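Local coordinates for protein polyhedrin (Uranotaenia sapphirina cypovirus, PDB 4ZQX) that assembles into the crystalline polyhedra that occlude and protect cypovirus particles, and binds ATP, at residues R158-W163 with G226-D231; Y105-V110 with L152-G157. One frame throughout, in Å; residues are numbered along the deposited sequence. Where two conformers were deposited one is given.

Contact 1. Residues R158-W163 with G226-D231. With ATP (adenosine-5'-triphosphate), chain B.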
# COMPACT_ATOMS: atom_id res chain seq x y z
N ARG A 158 -10.89 -5.66 28.74
CA ARG A 158 -11.84 -6.67 28.29
C ARG A 158 -11.88 -6.76 26.76
O ARG A 158 -12.96 -6.89 26.17
CB ARG A 158 -13.25 -6.36 28.82
CG ARG A 158 -13.28 -6.03 30.30
CD ARG A 158 -14.68 -5.64 30.80
NE ARG A 158 -15.28 -4.51 30.08
CZ ARG A 158 -14.91 -3.24 30.21
NH1 ARG A 158 -13.91 -2.90 31.01
NH2 ARG A 158 -15.54 -2.30 29.52
N CYS A 159 -10.73 -6.68 26.10
CA CYS A 159 -10.74 -6.51 24.65
C CYS A 159 -9.59 -7.11 23.87
O CYS A 159 -9.29 -6.62 22.78
CB CYS A 159 -10.84 -5.01 24.34
SG CYS A 159 -9.39 -4.01 24.76
N GLU A 160 -8.98 -8.19 24.36
CA GLU A 160 -7.96 -8.88 23.56
C GLU A 160 -8.34 -10.35 23.34
O GLU A 160 -8.75 -11.05 24.29
CB GLU A 160 -6.56 -8.80 24.17
CG GLU A 160 -5.51 -9.46 23.25
CD GLU A 160 -4.11 -9.52 23.84
OE1 GLU A 160 -3.75 -8.65 24.63
OE2 GLU A 160 -3.37 -10.46 23.49
N LYS A 161 -8.18 -10.80 22.10
CA LYS A 161 -8.30 -12.21 21.76
C LYS A 161 -7.22 -12.58 20.76
O LYS A 161 -6.66 -11.70 20.09
CB LYS A 161 -9.67 -12.52 21.13
CG LYS A 161 -10.85 -12.12 21.99
CD LYS A 161 -12.16 -12.62 21.37
CE LYS A 161 -13.38 -11.97 21.98
NZ LYS A 161 -13.55 -12.28 23.43
N ALA A 162 -6.96 -13.87 20.62
CA ALA A 162 -5.95 -14.35 19.71
C ALA A 162 -6.42 -15.56 18.92
O ALA A 162 -7.40 -16.21 19.28
CB ALA A 162 -4.69 -14.70 20.48
N TRP A 163 -5.71 -15.85 17.84
CA TRP A 163 -5.94 -17.06 17.05
C TRP A 163 -4.59 -17.65 16.64
O TRP A 163 -3.66 -16.91 16.35
CB TRP A 163 -6.85 -16.77 15.84
CG TRP A 163 -7.26 -18.03 15.11
CD1 TRP A 163 -8.15 -18.97 15.55
CD2 TRP A 163 -6.80 -18.49 13.83
NE1 TRP A 163 -8.27 -19.98 14.63
CE2 TRP A 163 -7.46 -19.71 13.56
CE3 TRP A 163 -5.91 -17.98 12.88
CZ2 TRP A 163 -7.24 -20.44 12.40
CZ3 TRP A 163 -5.69 -18.70 11.71
CH2 TRP A 163 -6.36 -19.92 11.48
N GLY A 226 1.90 -3.21 25.76
CA GLY A 226 0.68 -3.73 26.35
C GLY A 226 -0.17 -4.61 25.45
O GLY A 226 -1.38 -4.47 25.43
N MET A 227 0.48 -5.51 24.71
CA MET A 227 -0.21 -6.62 24.06
C MET A 227 0.22 -7.89 24.78
O MET A 227 1.39 -8.24 24.78
CB MET A 227 0.18 -6.74 22.58
CG MET A 227 -0.64 -7.79 21.81
SD MET A 227 -2.36 -7.30 21.53
CE MET A 227 -2.18 -6.32 20.04
N THR A 228 -0.74 -8.59 25.37
CA THR A 228 -0.43 -9.81 26.08
C THR A 228 -0.22 -10.94 25.08
O THR A 228 -1.00 -11.07 24.15
CB THR A 228 -1.58 -10.16 27.06
OG1 THR A 228 -1.80 -9.04 27.93
CG2 THR A 228 -1.24 -11.37 27.88
N MET A 229 0.83 -11.73 25.24
CA MET A 229 1.07 -12.86 24.34
C MET A 229 1.16 -14.15 25.14
O MET A 229 1.44 -14.12 26.34
CB MET A 229 2.36 -12.63 23.54
CG MET A 229 2.23 -11.45 22.62
SD MET A 229 3.64 -11.24 21.55
CE MET A 229 3.09 -9.84 20.62
N LEU A 230 0.91 -15.26 24.47
CA LEU A 230 0.87 -16.57 25.09
C LEU A 230 1.98 -17.41 24.49
O LEU A 230 2.13 -17.46 23.27
CB LEU A 230 -0.48 -17.23 24.79
CG LEU A 230 -0.83 -18.46 25.61
CD1 LEU A 230 -1.08 -18.05 27.04
CD2 LEU A 230 -2.06 -19.17 25.04
N ASP A 231 2.76 -18.09 25.35
CA ASP A 231 3.86 -18.91 24.87
C ASP A 231 3.44 -20.38 24.74
O ASP A 231 2.27 -20.72 24.97
CB ASP A 231 5.12 -18.73 25.75
CG ASP A 231 4.98 -19.31 27.14
OD1 ASP A 231 4.10 -20.16 27.38
OD2 ASP A 231 5.78 -18.89 28.02
PG ATP B . -9.49 -8.28 30.78
O1G ATP B . -10.45 -9.28 31.36
O2G ATP B . -9.16 -8.46 29.31
O3G ATP B . -9.81 -6.84 31.15
PB ATP B . -7.76 -9.18 32.91
O1B ATP B . -6.36 -8.72 33.23
O2B ATP B . -8.90 -8.82 33.83
O3B ATP B . -8.05 -8.65 31.41
PA ATP B . -8.61 -11.96 33.22
O1A ATP B . -7.93 -12.57 34.41
O2A ATP B . -10.05 -11.49 33.34
O3A ATP B . -7.65 -10.78 32.65
O5' ATP B . -8.55 -13.06 32.03
C5' ATP B . -9.10 -12.79 30.73
C4' ATP B . -9.15 -14.11 29.97
O4' ATP B . -7.82 -14.58 29.72
C3' ATP B . -9.85 -15.21 30.76
O3' ATP B . -10.77 -15.88 29.90
C2' ATP B . -8.75 -16.16 31.17
O2' ATP B . -9.15 -17.54 31.28
C1' ATP B . -7.72 -15.96 30.07
N9 ATP B . -6.38 -16.35 30.56
C8 ATP B . -5.73 -15.81 31.62
N7 ATP B . -4.52 -16.41 31.80
C5 ATP B . -4.41 -17.34 30.84
C6 ATP B . -3.39 -18.33 30.46
N6 ATP B . -2.26 -18.38 31.20
N1 ATP B . -3.63 -19.14 29.40
C2 ATP B . -4.78 -19.05 28.70
N3 ATP B . -5.75 -18.17 29.00
C4 ATP B . -5.63 -17.30 30.03
O HOH W 1 -3.67 -6.19 26.14
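Met227 SD sits squarely over one face of the Glu160 carboxylate, 3.7 Å from Glu160 CD, while the carboxylate oxygens turn to the backbone of Thr228. Thr228 N donates to the syn lone pair of Glu160 OE1 (3.1 Å, N-H...O 147°). The other oxygen, Glu160 OE2, stands only 2.5 Å from Thr228 O. A water donates to both Glu160 OE1 and Gly226 O, adding a second link to the turn that follows helix 214-225. Glu160 reaches across because CG is anti to its backbone N (chi1 -176°) and the chain beyond stays extended; the Met227 chain instead bends at chi2 and chi3, bringing its sulfur back over the acid. Thr228 OG1 is held by Pro153 O. ATP touches each segment away from this acid: Arg158 N donates to ATP O3G (2.9 Å), and Leu230 CD1 touches the adenine at its N1 corner, 3.6 Å from ATP N1, out of the ring plane and beyond the ring's outline. Glu160 OE1 therefore receives two donors, whereas OE2 faces a carbonyl oxygen. That close approach of two oxygens, in a buried setting beside a thioether, would suit a protonated acid at Glu160.

Contact 2. Residues Y105-V110 with L152-G157. With ATP (adenosine-5'-triphosphate), chain B.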
# COMPACT_ATOMS: atom_id res chain seq x y z
N TYR A 105 -2.84 -11.55 17.17
CA TYR A 105 -3.27 -10.86 18.39
C TYR A 105 -4.11 -9.65 18.02
O TYR A 105 -3.64 -8.77 17.31
CB TYR A 105 -2.04 -10.45 19.20
CG TYR A 105 -1.33 -11.64 19.79
CD1 TYR A 105 -1.83 -12.28 20.91
CD2 TYR A 105 -0.17 -12.15 19.21
CE1 TYR A 105 -1.21 -13.38 21.45
CE2 TYR A 105 0.47 -13.25 19.76
CZ TYR A 105 -0.07 -13.87 20.88
OH TYR A 105 0.53 -14.97 21.47
N LEU A 106 -5.36 -9.62 18.48
CA LEU A 106 -6.30 -8.53 18.17
C LEU A 106 -6.71 -7.83 19.45
O LEU A 106 -7.08 -8.49 20.43
CB LEU A 106 -7.56 -9.08 17.48
CG LEU A 106 -7.47 -9.53 16.02
CD1 LEU A 106 -6.63 -10.79 15.87
CD2 LEU A 106 -8.86 -9.76 15.45
N ARG A 107 -6.66 -6.50 19.47
CA ARG A 107 -7.01 -5.77 20.68
C ARG A 107 -7.79 -4.53 20.33
O ARG A 107 -7.35 -3.71 19.54
CB ARG A 107 -5.74 -5.38 21.47
CG ARG A 107 -6.03 -4.91 22.90
CD ARG A 107 -4.83 -4.17 23.54
NE ARG A 107 -5.01 -4.01 24.98
CZ ARG A 107 -5.69 -3.02 25.55
NH1 ARG A 107 -6.24 -2.06 24.82
NH2 ARG A 107 -5.80 -2.97 26.88
N GLY A 108 -8.95 -4.37 20.96
CA GLY A 108 -9.75 -3.19 20.76
C GLY A 108 -11.21 -3.47 20.53
O GLY A 108 -11.73 -4.53 20.90
N ASN A 109 -11.89 -2.48 19.93
CA ASN A 109 -13.33 -2.52 19.77
C ASN A 109 -13.74 -3.28 18.50
O ASN A 109 -14.37 -2.72 17.61
CB ASN A 109 -13.89 -1.10 19.78
CG ASN A 109 -15.38 -1.05 20.03
OD1 ASN A 109 -15.96 -1.98 20.59
ND2 ASN A 109 -16.01 0.04 19.61
N VAL A 110 -13.38 -4.56 18.46
CA VAL A 110 -13.53 -5.42 17.29
C VAL A 110 -14.90 -6.08 17.18
O VAL A 110 -15.50 -6.46 18.16
CB VAL A 110 -12.45 -6.52 17.33
CG1 VAL A 110 -12.62 -7.56 16.19
CG2 VAL A 110 -11.05 -5.89 17.32
N LEU A 152 -7.69 -13.59 25.98
CA LEU A 152 -6.47 -13.33 26.73
C LEU A 152 -6.61 -12.06 27.54
O LEU A 152 -7.39 -11.19 27.18
CB LEU A 152 -5.26 -13.19 25.80
CG LEU A 152 -4.79 -14.45 25.06
CD1 LEU A 152 -3.61 -14.13 24.17
CD2 LEU A 152 -4.43 -15.58 26.04
N PRO A 153 -5.86 -11.94 28.65
CA PRO A 153 -5.97 -10.74 29.48
C PRO A 153 -5.55 -9.47 28.75
O PRO A 153 -4.52 -9.50 28.07
CB PRO A 153 -4.97 -11.00 30.61
CG PRO A 153 -4.86 -12.46 30.69
CD PRO A 153 -5.01 -12.97 29.28
N SER A 154 -6.33 -8.41 28.90
CA SER A 154 -5.98 -7.10 28.37
C SER A 154 -5.82 -6.08 29.50
O SER A 154 -5.78 -4.87 29.26
CB SER A 154 -7.02 -6.62 27.36
OG SER A 154 -8.27 -6.36 27.97
N CYS A 155 -5.73 -6.58 30.72
CA CYS A 155 -5.40 -5.75 31.88
C CYS A 155 -6.41 -4.62 32.14
O CYS A 155 -6.05 -3.50 32.53
CB CYS A 155 -3.98 -5.20 31.74
SG CYS A 155 -2.73 -6.50 31.73
N GLY A 156 -7.68 -4.95 31.96
CA GLY A 156 -8.78 -4.05 32.30
C GLY A 156 -9.61 -3.65 31.10
O GLY A 156 -10.70 -3.11 31.25
N GLY A 157 -9.09 -3.91 29.90
CA GLY A 157 -9.77 -3.50 28.69
C GLY A 157 -10.90 -4.42 28.25
O GLY A 157 -11.77 -4.01 27.49
PG ATP B . -9.49 -8.28 30.78
O1G ATP B . -10.45 -9.28 31.36
O2G ATP B . -9.16 -8.46 29.31
O3G ATP B . -9.81 -6.84 31.15
PB ATP B . -7.76 -9.18 32.91
O1B ATP B . -6.36 -8.72 33.23
O2B ATP B . -8.90 -8.82 33.83
O3B ATP B . -8.05 -8.65 31.41
PA ATP B . -8.61 -11.96 33.22
O1A ATP B . -7.93 -12.57 34.41
O2A ATP B . -10.05 -11.49 33.34
O3A ATP B . -7.65 -10.78 32.65
O5' ATP B . -8.55 -13.06 32.03
C5' ATP B . -9.10 -12.79 30.73
C4' ATP B . -9.15 -14.11 29.97
O4' ATP B . -7.82 -14.58 29.72
C3' ATP B . -9.85 -15.21 30.76
O3' ATP B . -10.77 -15.88 29.90
C2' ATP B . -8.75 -16.16 31.17
O2' ATP B . -9.15 -17.54 31.28
C1' ATP B . -7.72 -15.96 30.07
N9 ATP B . -6.38 -16.35 30.56
C8 ATP B . -5.73 -15.81 31.62
N7 ATP B . -4.52 -16.41 31.80
C5 ATP B . -4.41 -17.34 30.84
C6 ATP B . -3.39 -18.33 30.46
N6 ATP B . -2.26 -18.38 31.20
N1 ATP B . -3.63 -19.14 29.40
C2 ATP B . -4.78 -19.05 28.70
N3 ATP B . -5.75 -18.17 29.00
C4 ATP B . -5.63 -17.30 30.03
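The loop between strands 150-152 and 160-166 forms the triphosphate-binding part of the ATP pocket, and strand 101-107 supports it from behind through Arg107 and Tyr105. The Arg107 chain runs extended from CG to NE, with CG anti to the backbone N (chi1 -167°), which brings its guanidinium to the carbonyl side of Ser154. There NH2 of Arg107 donates to Ser154 O (3.0 Å, N-H...O 140°), meeting a lone pair in the carbonyl plane although the oxygen is tilted slightly from the guanidinium plane. The same nitrogen passes 3.9 Å from Ser154 CB, and Gly157 CA approaches it obliquely. At the other end of the contact, Leu152 CD1 meets the edge of the Tyr105 ring, 3.7 Å from Tyr105 CE1. Ser154 is thus held on its carbonyl side by Arg107 while its other polar atoms serve the nucleotide. Its N is shared between ATP O2G (2.9 Å) and ATP O3B, and its hydroxyl, lying between backbone N and carbonyl carbon (chi1 67°), donates to ATP O2G at 2.6 Å and also pairs with Cys159 N. Gly156 N adds a bond to ATP O3G (3.0 Å), and Cys155 N contributes weak ones to ATP O3B and O1B. Pro153 packs its ring on the nucleotide, CD lying 3.3 Å from ATP O4'. Arg107 is accordingly a second-shell residue behind the phosphate-binding Ser154. Strand 160-166 runs between strands 150-152 and 101-107 in the six-stranded sheet, sending Glu160 against both Tyr105 and Leu152; beyond, strand 27-34 pairs with strand 101-107, the Tyr105 hydroxyl bonds to Leu230 N and Tyr164 OH, and Ser134 of the second subunit packs on Arg107.

Overall arrangement
Both contacts lie on the same side of the chain's centre and share one sheet, in which strands 160-166 and 101-107 are neighbours. Every touching residue of contact 2 is buried, although its phosphate loop reaches the surface at Cys155; in contact 1 Glu160 and Met227 are buried and Thr228 is partly exposed. Contact 2 grips the phosphates through backbone N-H groups and a serine hydroxyl, backed by an arginine. Contact 1 joins the sheet to the C-terminal loop through a buried acid and meets the nucleotide through Arg158 at the gamma phosphate and Leu230 at the adenine, away from that acid. Glu160, the Pro153-Thr228 pair and backbone pairing of Cys159 with Gly108 bridge the two.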